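Local coordinates for protein alpha-glucosidase (Pseudoalteromonas sp. K8, PDB 5HQA) that hydrolyses alpha-glucosides as a chloride-activated member of glycoside hydrolase family 97, binding acarbose, calcium and magnesium, at residues A589-E593 against Q594-I598; N621-W624 against K625-P628; K236-D239 against L240-D244. All blocks are in the same frame, centred on the assembly; numbering follows the deposited sequence.

Contact 1 (A589-E593 against Q594-I598). With MG (magnesium ion), chain F.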
ATOM      1  N   ALA A 589       1.590  -4.019  18.461  1.00 13.88           N
ATOM      2  CA  ALA A 589       2.914  -4.600  18.275  1.00 11.74           C
ATOM      3  C   ALA A 589       2.752  -6.030  17.779  1.00 12.82           C
ATOM      4  O   ALA A 589       1.835  -6.733  18.208  1.00 13.06           O
ATOM      5  CB  ALA A 589       3.724  -4.575  19.579  1.00 11.26           C
ATOM      6  N   VAL A 590       3.624  -6.452  16.859  1.00 11.25           N
ATOM      7  CA  VAL A 590       3.649  -7.842  16.411  1.00 12.51           C
ATOM      8  C   VAL A 590       5.095  -8.306  16.323  1.00 13.36           C
ATOM      9  O   VAL A 590       6.025  -7.508  16.178  1.00 12.04           O
ATOM     10  CB  VAL A 590       2.948  -8.070  15.049  1.00 11.64           C
ATOM     11  CG1 VAL A 590       1.465  -7.673  15.122  1.00 11.01           C
ATOM     12  CG2 VAL A 590       3.674  -7.330  13.937  1.00 11.82           C
ATOM     13  N   THR A 591       5.274  -9.620  16.411  1.00 12.42           N
ATOM     14  CA  THR A 591       6.579 -10.224  16.220  1.00 11.64           C
ATOM     15  C   THR A 591       6.503 -11.241  15.081  1.00 13.55           C
ATOM     16  O   THR A 591       5.451 -11.457  14.474  1.00 14.02           O
ATOM     17  CB  THR A 591       7.067 -10.874  17.516  1.00 11.73           C
ATOM     18  OG1 THR A 591       8.400 -11.371  17.331  1.00 11.91           O
ATOM     19  CG2 THR A 591       6.126 -12.025  17.917  1.00 11.67           C
ATOM     20  N   ASP A 592       7.647 -11.861  14.799  1.00 10.87           N
ATOM     21  CA  ASP A 592       7.759 -12.895  13.773  1.00 10.26           C
ATOM     22  C   ASP A 592       7.618 -14.274  14.413  1.00 13.41           C
ATOM     23  O   ASP A 592       6.827 -14.445  15.345  1.00 11.84           O
ATOM     24  CB  ASP A 592       9.096 -12.757  13.029  1.00 10.44           C
ATOM     25  CG  ASP A 592      10.309 -12.816  13.973  1.00 13.53           C
ATOM     26  OD1 ASP A 592      10.107 -13.036  15.186  1.00 12.76           O
ATOM     27  OD2 ASP A 592      11.464 -12.655  13.500  1.00 13.92           O
ATOM     28  N   GLU A 593       8.392 -15.263  13.952  1.00 10.61           N
ATOM     29  CA  GLU A 593       8.263 -16.600  14.527  1.00 11.58           C
ATOM     30  C   GLU A 593       8.811 -16.691  15.950  1.00 13.67           C
ATOM     31  O   GLU A 593       8.556 -17.695  16.631  1.00 15.16           O
ATOM     32  CB  GLU A 593       8.963 -17.634  13.631  1.00 12.31           C
ATOM     33  CG  GLU A 593      10.502 -17.590  13.685  1.00 13.58           C
ATOM     34  CD  GLU A 593      11.107 -16.416  12.908  1.00 17.99           C
ATOM     35  OE1 GLU A 593      10.387 -15.766  12.114  1.00 15.53           O
ATOM     36  OE2 GLU A 593      12.315 -16.142  13.098  1.00 19.86           O
ATOM     37  N   GLN A 594       9.540 -15.680  16.422  1.00 11.90           N
ATOM     38  CA  GLN A 594      10.163 -15.717  17.739  1.00 12.98           C
ATOM     39  C   GLN A 594       9.317 -14.967  18.761  1.00 14.52           C
ATOM     40  O   GLN A 594       8.789 -13.888  18.473  1.00 12.76           O
ATOM     41  CB  GLN A 594      11.562 -15.097  17.698  1.00 16.91           C
ATOM     42  CG  GLN A 594      12.574 -15.853  16.852  1.00 23.16           C
ATOM     43  CD  GLN A 594      13.986 -15.325  17.050  1.00 32.96           C
ATOM     44  OE1 GLN A 594      14.233 -14.475  17.912  1.00 32.78           O
ATOM     45  NE2 GLN A 594      14.922 -15.827  16.249  1.00 35.39           N
ATOM     46  N   ALA A 595       9.210 -15.532  19.967  1.00 14.87           N
ATOM     47  CA  ALA A 595       8.722 -14.753  21.101  1.00 13.01           C
ATOM     48  C   ALA A 595       9.716 -13.634  21.399  1.00 16.67           C
ATOM     49  O   ALA A 595      10.931 -13.831  21.320  1.00 16.80           O
ATOM     50  CB  ALA A 595       8.538 -15.646  22.327  1.00 13.70           C
ATOM     51  N   ARG A 596       9.202 -12.449  21.717  1.00 14.35           N
ATOM     52  CA  ARG A 596      10.053 -11.274  21.903  1.00 16.62           C
ATOM     53  C   ARG A 596       9.550 -10.444  23.071  1.00 17.54           C
ATOM     54  O   ARG A 596       8.342 -10.275  23.249  1.00 18.94           O
ATOM     55  CB  ARG A 596      10.101 -10.370  20.651  1.00 17.49           C
ATOM     56  CG  ARG A 596      10.896 -10.941  19.497  1.00 22.00           C
ATOM     57  CD  ARG A 596      10.993 -10.012  18.259  1.00 17.01           C
ATOM     58  NE  ARG A 596      11.449 -10.835  17.140  1.00 18.67           N
ATOM     59  CZ  ARG A 596      12.722 -11.124  16.912  1.00 24.25           C
ATOM     60  NH1 ARG A 596      13.655 -10.606  17.708  1.00 24.83           N
ATOM     61  NH2 ARG A 596      13.072 -11.917  15.895  1.00 23.53           N
ATOM     62  N   THR A 597      10.491  -9.911  23.848  1.00 15.69           N
ATOM     63  CA  THR A 597      10.214  -8.933  24.891  1.00 16.41           C
ATOM     64  C   THR A 597      10.664  -7.565  24.401  1.00 18.54           C
ATOM     65  O   THR A 597      11.801  -7.414  23.948  1.00 19.29           O
ATOM     66  CB  THR A 597      10.941  -9.299  26.185  1.00 20.94           C
ATOM     67  OG1 THR A 597      10.461 -10.564  26.651  1.00 25.33           O
ATOM     68  CG2 THR A 597      10.706  -8.247  27.257  1.00 20.52           C
ATOM     69  N   ILE A 598       9.774  -6.579  24.471  1.00 16.25           N
ATOM     70  CA  ILE A 598      10.064  -5.236  23.980  1.00 17.21           C
ATOM     71  C   ILE A 598       9.741  -4.233  25.080  1.00 18.84           C
ATOM     72  O   ILE A 598       8.607  -4.192  25.572  1.00 18.97           O
ATOM     73  CB  ILE A 598       9.264  -4.901  22.714  1.00 17.36           C
ATOM     74  CG1 ILE A 598       9.396  -6.024  21.688  1.00 19.58           C
ATOM     75  CG2 ILE A 598       9.742  -3.574  22.130  1.00 16.96           C
ATOM     76  CD1 ILE A 598       8.323  -5.972  20.639  1.00 19.71           C
TER
HETATM   77 MG    MG F 704      12.613 -12.364  11.779  1.00 12.83          MG
HETATM   78  O   HOH W   1      13.992 -17.720  14.396  1.00 24.78           O
HETATM   79  O   HOH W   2      11.761 -13.878  10.730  1.00 10.36           O
HETATM   80  O   HOH W   3      13.854 -13.798  12.651  1.00 13.18           O
HETATM   81  O   HOH W   4      13.945 -12.141  10.199  1.00 12.15           O

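Contact 2 (N621-W624 against K625-P628)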
ATOM      1  N   ASN A 621       0.825 -18.667  28.417  1.00 21.83           N
ATOM      2  CA  ASN A 621       1.254 -19.867  27.705  1.00 20.40           C
ATOM      3  C   ASN A 621       0.932 -19.835  26.217  1.00 18.87           C
ATOM      4  O   ASN A 621       1.040 -20.870  25.549  1.00 18.58           O
ATOM      5  CB  ASN A 621       0.622 -21.101  28.348  1.00 20.10           C
ATOM      6  CG  ASN A 621       0.965 -21.215  29.810  1.00 26.64           C
ATOM      7  OD1 ASN A 621       2.117 -21.027  30.194  1.00 30.27           O
ATOM      8  ND2 ASN A 621      -0.031 -21.481  30.639  1.00 27.77           N
ATOM      9  N   ALA A 622       0.549 -18.679  25.682  1.00 17.04           N
ATOM     10  CA  ALA A 622       0.218 -18.583  24.267  1.00 15.11           C
ATOM     11  C   ALA A 622       1.414 -18.944  23.392  1.00 16.65           C
ATOM     12  O   ALA A 622       2.558 -18.595  23.693  1.00 15.75           O
ATOM     13  CB  ALA A 622      -0.251 -17.167  23.932  1.00 14.03           C
ATOM     14  N   GLU A 623       1.136 -19.654  22.302  1.00 14.46           N
ATOM     15  CA  GLU A 623       2.095 -19.858  21.223  1.00 13.48           C
ATOM     16  C   GLU A 623       1.285 -20.234  19.990  1.00 14.88           C
ATOM     17  O   GLU A 623       0.299 -20.964  20.100  1.00 15.42           O
ATOM     18  CB  GLU A 623       3.139 -20.932  21.577  1.00 14.30           C
ATOM     19  CG  GLU A 623       2.586 -22.326  21.795  1.00 18.55           C
ATOM     20  CD  GLU A 623       2.470 -23.135  20.500  1.00 22.50           C
ATOM     21  OE1 GLU A 623       1.758 -24.164  20.508  1.00 22.19           O
ATOM     22  OE2 GLU A 623       3.087 -22.751  19.476  1.00 21.53           O
ATOM     23  N   TRP A 624       1.693 -19.730  18.818  1.00 13.98           N
ATOM     24  CA  TRP A 624       0.751 -19.689  17.700  1.00 13.29           C
ATOM     25  C   TRP A 624       0.359 -21.075  17.189  1.00 12.13           C
ATOM     26  O   TRP A 624      -0.737 -21.230  16.646  1.00 12.87           O
ATOM     27  CB  TRP A 624       1.309 -18.840  16.551  1.00 11.52           C
ATOM     28  CG  TRP A 624       2.462 -19.438  15.775  1.00 12.71           C
ATOM     29  CD1 TRP A 624       3.796 -19.231  15.994  1.00 11.17           C
ATOM     30  CD2 TRP A 624       2.374 -20.305  14.631  1.00 12.48           C
ATOM     31  NE1 TRP A 624       4.544 -19.923  15.066  1.00 12.75           N
ATOM     32  CE2 TRP A 624       3.695 -20.587  14.217  1.00 13.52           C
ATOM     33  CE3 TRP A 624       1.307 -20.877  13.923  1.00 13.73           C
ATOM     34  CZ2 TRP A 624       3.980 -21.415  13.125  1.00 12.62           C
ATOM     35  CZ3 TRP A 624       1.591 -21.704  12.841  1.00 11.68           C
ATOM     36  CH2 TRP A 624       2.918 -21.958  12.451  1.00 11.14           C
ATOM     37  N   LYS A 625       1.223 -22.085  17.332  1.00 12.39           N
ATOM     38  CA  LYS A 625       0.982 -23.358  16.650  1.00 12.61           C
ATOM     39  C   LYS A 625      -0.215 -24.098  17.233  1.00 16.60           C
ATOM     40  O   LYS A 625      -1.168 -24.435  16.515  1.00 16.97           O
ATOM     41  CB  LYS A 625       2.234 -24.235  16.708  1.00 12.84           C
ATOM     42  CG  LYS A 625       3.386 -23.648  15.906  1.00 16.59           C
ATOM     43  CD  LYS A 625       4.637 -24.509  15.980  1.00 17.56           C
ATOM     44  CE  LYS A 625       5.756 -23.901  15.135  1.00 20.96           C
ATOM     45  NZ  LYS A 625       7.041 -24.613  15.367  1.00 23.41           N
ATOM     46  N   ASN A 626      -0.179 -24.382  18.531  1.00 15.72           N
ATOM     47  CA  ASN A 626      -1.239 -25.158  19.152  1.00 16.09           C
ATOM     48  C   ASN A 626      -1.930 -24.437  20.294  1.00 18.40           C
ATOM     49  O   ASN A 626      -2.920 -24.955  20.811  1.00 22.23           O
ATOM     50  CB  ASN A 626      -0.688 -26.507  19.623  1.00 18.97           C
ATOM     51  CG  ASN A 626      -0.197 -27.351  18.460  1.00 24.10           C
ATOM     52  OD1 ASN A 626      -0.992 -27.793  17.632  1.00 27.74           O
ATOM     53  ND2 ASN A 626       1.109 -27.547  18.372  1.00 27.64           N
ATOM     54  N   ASN A 627      -1.472 -23.246  20.676  1.00 14.41           N
ATOM     55  CA  ASN A 627      -2.157 -22.517  21.734  1.00 14.76           C
ATOM     56  C   ASN A 627      -2.331 -21.049  21.350  1.00 15.73           C
ATOM     57  O   ASN A 627      -1.914 -20.160  22.104  1.00 17.54           O
ATOM     58  CB  ASN A 627      -1.380 -22.664  23.044  1.00 22.09           C
ATOM     59  CG  ASN A 627      -2.217 -22.338  24.256  1.00 31.67           C
ATOM     60  OD1 ASN A 627      -3.445 -22.393  24.211  1.00 36.81           O
ATOM     61  ND2 ASN A 627      -1.553 -22.003  25.357  1.00 32.19           N
ATOM     62  N   PRO A 628      -2.945 -20.741  20.199  1.00 16.27           N
ATOM     63  CA  PRO A 628      -3.001 -19.340  19.761  1.00 13.82           C
ATOM     64  C   PRO A 628      -4.041 -18.492  20.469  1.00 14.30           C
ATOM     65  O   PRO A 628      -3.984 -17.259  20.346  1.00 15.44           O
ATOM     66  CB  PRO A 628      -3.351 -19.455  18.269  1.00 13.68           C
ATOM     67  CG  PRO A 628      -4.238 -20.674  18.236  1.00 15.09           C
ATOM     68  CD  PRO A 628      -3.644 -21.634  19.250  1.00 15.64           C
TER
HETATM   69  O   HOH W   5       3.110 -26.653  19.837  1.00 38.29           O

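Contact 3 (K236-D239 against L240-D244)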
ATOM      1  N   LYS A 236      17.753   3.961  11.376  1.00 15.45           N
ATOM      2  CA  LYS A 236      16.954   2.908  11.980  1.00 15.73           C
ATOM      3  C   LYS A 236      15.856   2.483  11.016  1.00 14.86           C
ATOM      4  O   LYS A 236      15.370   3.284  10.213  1.00 14.38           O
ATOM      5  CB  LYS A 236      16.296   3.370  13.289  1.00 19.00           C
ATOM      6  CG  LYS A 236      17.231   3.813  14.367  1.00 22.79           C
ATOM      7  CD  LYS A 236      16.432   4.429  15.510  1.00 29.77           C
ATOM      8  CE  LYS A 236      17.335   4.799  16.680  1.00 38.67           C
ATOM      9  NZ  LYS A 236      18.125   3.625  17.151  0.29 38.15           N
ATOM     10  N   ALA A 237      15.436   1.221  11.133  1.00 11.37           N
ATOM     11  CA  ALA A 237      14.334   0.746  10.307  1.00 11.41           C
ATOM     12  C   ALA A 237      13.096   1.632  10.455  1.00 12.31           C
ATOM     13  O   ALA A 237      12.456   1.984   9.457  1.00 13.46           O
ATOM     14  CB  ALA A 237      14.015  -0.705  10.659  1.00 11.07           C
ATOM     15  N   VAL A 238      12.758   2.036  11.687  1.00 11.76           N
ATOM     16  CA  VAL A 238      11.552   2.848  11.854  1.00 12.21           C
ATOM     17  C   VAL A 238      11.694   4.234  11.235  1.00 13.17           C
ATOM     18  O   VAL A 238      10.678   4.908  11.011  1.00 13.78           O
ATOM     19  CB  VAL A 238      11.132   2.992  13.333  1.00 11.70           C
ATOM     20  CG1 VAL A 238      10.706   1.639  13.898  1.00 11.93           C
ATOM     21  CG2 VAL A 238      12.244   3.619  14.169  1.00 12.52           C
ATOM     22  N   ASP A 239      12.920   4.692  10.952  1.00 11.54           N
ATOM     23  CA  ASP A 239      13.050   5.976  10.268  1.00 12.76           C
ATOM     24  C   ASP A 239      12.498   5.906   8.852  1.00 14.68           C
ATOM     25  O   ASP A 239      12.052   6.923   8.313  1.00 16.58           O
ATOM     26  CB  ASP A 239      14.509   6.434  10.237  1.00 14.16           C
ATOM     27  CG  ASP A 239      15.054   6.745  11.619  1.00 22.25           C
ATOM     28  OD1 ASP A 239      14.253   7.052  12.532  1.00 21.21           O
ATOM     29  OD2 ASP A 239      16.289   6.685  11.791  1.00 23.66           O
ATOM     30  N   LEU A 240      12.525   4.722   8.231  1.00 11.75           N
ATOM     31  CA  LEU A 240      11.845   4.554   6.951  1.00 10.97           C
ATOM     32  C   LEU A 240      10.342   4.701   7.122  1.00 12.93           C
ATOM     33  O   LEU A 240       9.671   5.344   6.306  1.00 13.36           O
ATOM     34  CB  LEU A 240      12.156   3.178   6.355  1.00 13.53           C
ATOM     35  CG  LEU A 240      13.614   2.777   6.137  1.00 16.99           C
ATOM     36  CD1 LEU A 240      13.677   1.380   5.526  1.00 14.43           C
ATOM     37  CD2 LEU A 240      14.296   3.782   5.253  1.00 16.89           C
ATOM     38  N   VAL A 241       9.800   4.088   8.172  1.00 11.28           N
ATOM     39  CA  VAL A 241       8.356   4.071   8.373  1.00 11.74           C
ATOM     40  C   VAL A 241       7.826   5.480   8.631  1.00 14.20           C
ATOM     41  O   VAL A 241       6.807   5.889   8.060  1.00 14.83           O
ATOM     42  CB  VAL A 241       8.009   3.108   9.523  1.00 11.18           C
ATOM     43  CG1 VAL A 241       6.550   3.223   9.877  1.00 11.38           C
ATOM     44  CG2 VAL A 241       8.369   1.667   9.141  1.00 10.13           C
ATOM     45  N   ASN A 242       8.513   6.249   9.473  1.00 11.28           N
ATOM     46  CA  ASN A 242       7.999   7.535   9.944  1.00 13.47           C
ATOM     47  C   ASN A 242       8.186   8.683   8.948  1.00 18.09           C
ATOM     48  O   ASN A 242       7.987   9.838   9.319  1.00 28.70           O
ATOM     49  CB  ASN A 242       8.648   7.882  11.285  1.00 12.86           C
ATOM     50  CG  ASN A 242       8.191   6.955  12.383  1.00 15.21           C
ATOM     51  OD1 ASN A 242       7.027   6.545  12.404  1.00 14.41           O
ATOM     52  ND2 ASN A 242       9.097   6.601  13.290  1.00 13.52           N
ATOM     53  N   SER A 243       8.519   8.405   7.702  1.00 16.79           N
ATOM     54  CA  SER A 243       8.706   9.458   6.713  1.00 16.88           C
ATOM     55  C   SER A 243       7.411   9.722   5.937  1.00 15.48           C
ATOM     56  O   SER A 243       6.624   8.808   5.681  1.00 13.57           O
ATOM     57  CB  SER A 243       9.825   9.068   5.745  1.00 13.59           C
ATOM     58  OG  SER A 243       9.921  10.003   4.687  1.00 14.89           O
ATOM     59  N   ASP A 244       7.196  10.992   5.571  1.00 13.21           N
ATOM     60  CA  ASP A 244       6.093  11.399   4.704  1.00 11.89           C
ATOM     61  C   ASP A 244       6.544  11.681   3.270  1.00 12.63           C
ATOM     62  O   ASP A 244       5.834  12.364   2.524  1.00 13.22           O
ATOM     63  CB  ASP A 244       5.411  12.647   5.265  1.00 14.90           C
ATOM     64  CG  ASP A 244       4.684  12.384   6.569  1.00 19.81           C
ATOM     65  OD1 ASP A 244       3.810  11.489   6.606  1.00 19.20           O
ATOM     66  OD2 ASP A 244       4.985  13.082   7.562  1.00 20.96           O
TER
HETATM   67  O   HOH W   6      11.816   7.717  13.252  1.00 16.91           O

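Contact 1 (A589-E593 against Q594-I598)
D592 OD1 is gripped from opposite faces of its carboxylate plane, by R596 NE on one and by Q594 N on the other. The bond from Q594 N to D592 OD1, 3.0 Å long and with 164° at the hydrogen, closes an Asx turn, which here serves the connection between strand 585-591 and strand 596-601, two strands of different sheets in the all-beta C-terminal region. It illustrates how one acidic side chain can both shape a turn and build a metal site. CG of D592 stands between its backbone N and carbonyl carbon (chi1 57°), which lets OD1 face the turn while OD2 binds magnesium at 2.1 Å. D566 OD1, G565 O and three waters complete six ligands around the ion.

R596 takes the same carboxylate side-on with two nitrogens in a salt bridge. NE lies 3.2 Å from D592 OD1, and NH2 lies 3.0 Å from D592 OD2, which it meets on the syn side. The two flat groups are nonetheless turned 47° apart. With a metal ion and an arginine sharing it, the carboxylate is probably strongly stabilised in its charged form. E593 joins the magnesium site indirectly, since OE1 and OE2 each accept a hydrogen bond from a metal-bound water.

Nearer the backbone, the extended R596 chain crosses T591 at a slant, and the T591 hydroxyl also spans the turn. OG1 of T591 donates to Q594 O at 2.8 Å, nearly in line with that carbonyl, and touches R596 CD at 3.1 Å.

Contact 2 (N621-W624 against K625-P628)
E623 and N627 pair across a tight hairpin-like turn, an isolated antiparallel hydrogen-bonded bridge inside the loop joining strand 611-618 to strand 631-638 of the C-terminal sheet. N627 N donates to E623 O over 2.9 Å, and E623 N returns a bond to N627 O, leaving W624, K625 and N626 to round the bend. The example shows a loop without regular secondary structure being held in part by its own side chains.

The close-packed part lies within this bend. The E623 chain folds back at chi2 (87°) and brings its carboxylate over the turn, where OE2 accepts K625 N at 2.9 Å and OE1 accepts N626 N at 2.8 Å. Both N-H groups come from above the carboxylate plane, so two backbone donors are satisfied by one side chain and the turn is held at successive residues. W624 is buried: T650 OG1 and R508 bind its backbone, while A504, Q510 and S651 touch its side chain. K625 runs extended across the ring, its CG over the centre of the six-membered ring in a CH-pi contact, 3.5 Å from the centroid and 12° off the normal. Were W624 an alanine, the K625 methylenes would probably lose the face they rest on, and a gap would be likely beside A504 and Q510.

The outer side is looser. K625, N626 and N621 are exposed, and K625 NZ extends away to lie 6.0 Å from E623 OE2. A water bridges E623 OE1 and N626 ND2. Even here one firm bond remains: N627 ND2 donates to N621 O at 2.8 Å, approaching from above the carbonyl plane.

Contact 3 (K236-D239 against L240-D244)
L240 N donates to A237 O over 3.0 Å, a bond spanning three residues within the short helix 237-241, which follows strand 224-234 in the N-terminal region. Three successive residues, V238, D239 and L240, make up most of this local contact, and their side chains leave the helix in different directions, a compact case of one turn serving several surroundings.

L240 is the buried one. With CG beside the backbone N (chi1 -56°), L240 CG comes 3.6 Å from A237 O, and CB of the same residue 3.3 Å from A237 O. Beyond the turn the same side chain meets H181 of strand 181-187 and L484 of helix 482-485.

V238 contributes mainly through its backbone. V238 O accepts N242 N at 3.0 Å, the four-residue bond of an alpha-helix, just where N242 leaves helical geometry. The V238 side chain packs on A559 of strand 554-563, and N242 OD1 accepts a bond from the backbone N of that same A559, so both ends of this turn lean on one strand of the C-terminal region.

D239 works on the polar side. OD2 reaches back to accept K236 N at 3.1 Å, from above the carboxylate plane, while D239 N bonds K236 O. The other oxygen, D239 OD1, accepts from a water at 2.6 Å, and that water in turn accepts a hydrogen bond from N242 ND2.

Contacts 1 and 2 lie in the C-terminal region, their centres 13 Å apart and their nearest atoms about 5 Å apart without touching. Contact 3 lies in the N-terminal region, its centre 19 Å from that of contact 1 and 31 Å from that of contact 2. Magnesium gives the common reference: contact 1 supplies one of its protein ligands, D592, whereas the side chains of W624 in contact 2 and A237 in contact 3 each lie about 12 Å from the ion. Contacts 1 and 2 contribute nothing to the glycan pocket, whose residues fall between 151 and 467. None of the three holds a ligand of the separate calcium ion, bound by E154, E437, E455 and E461.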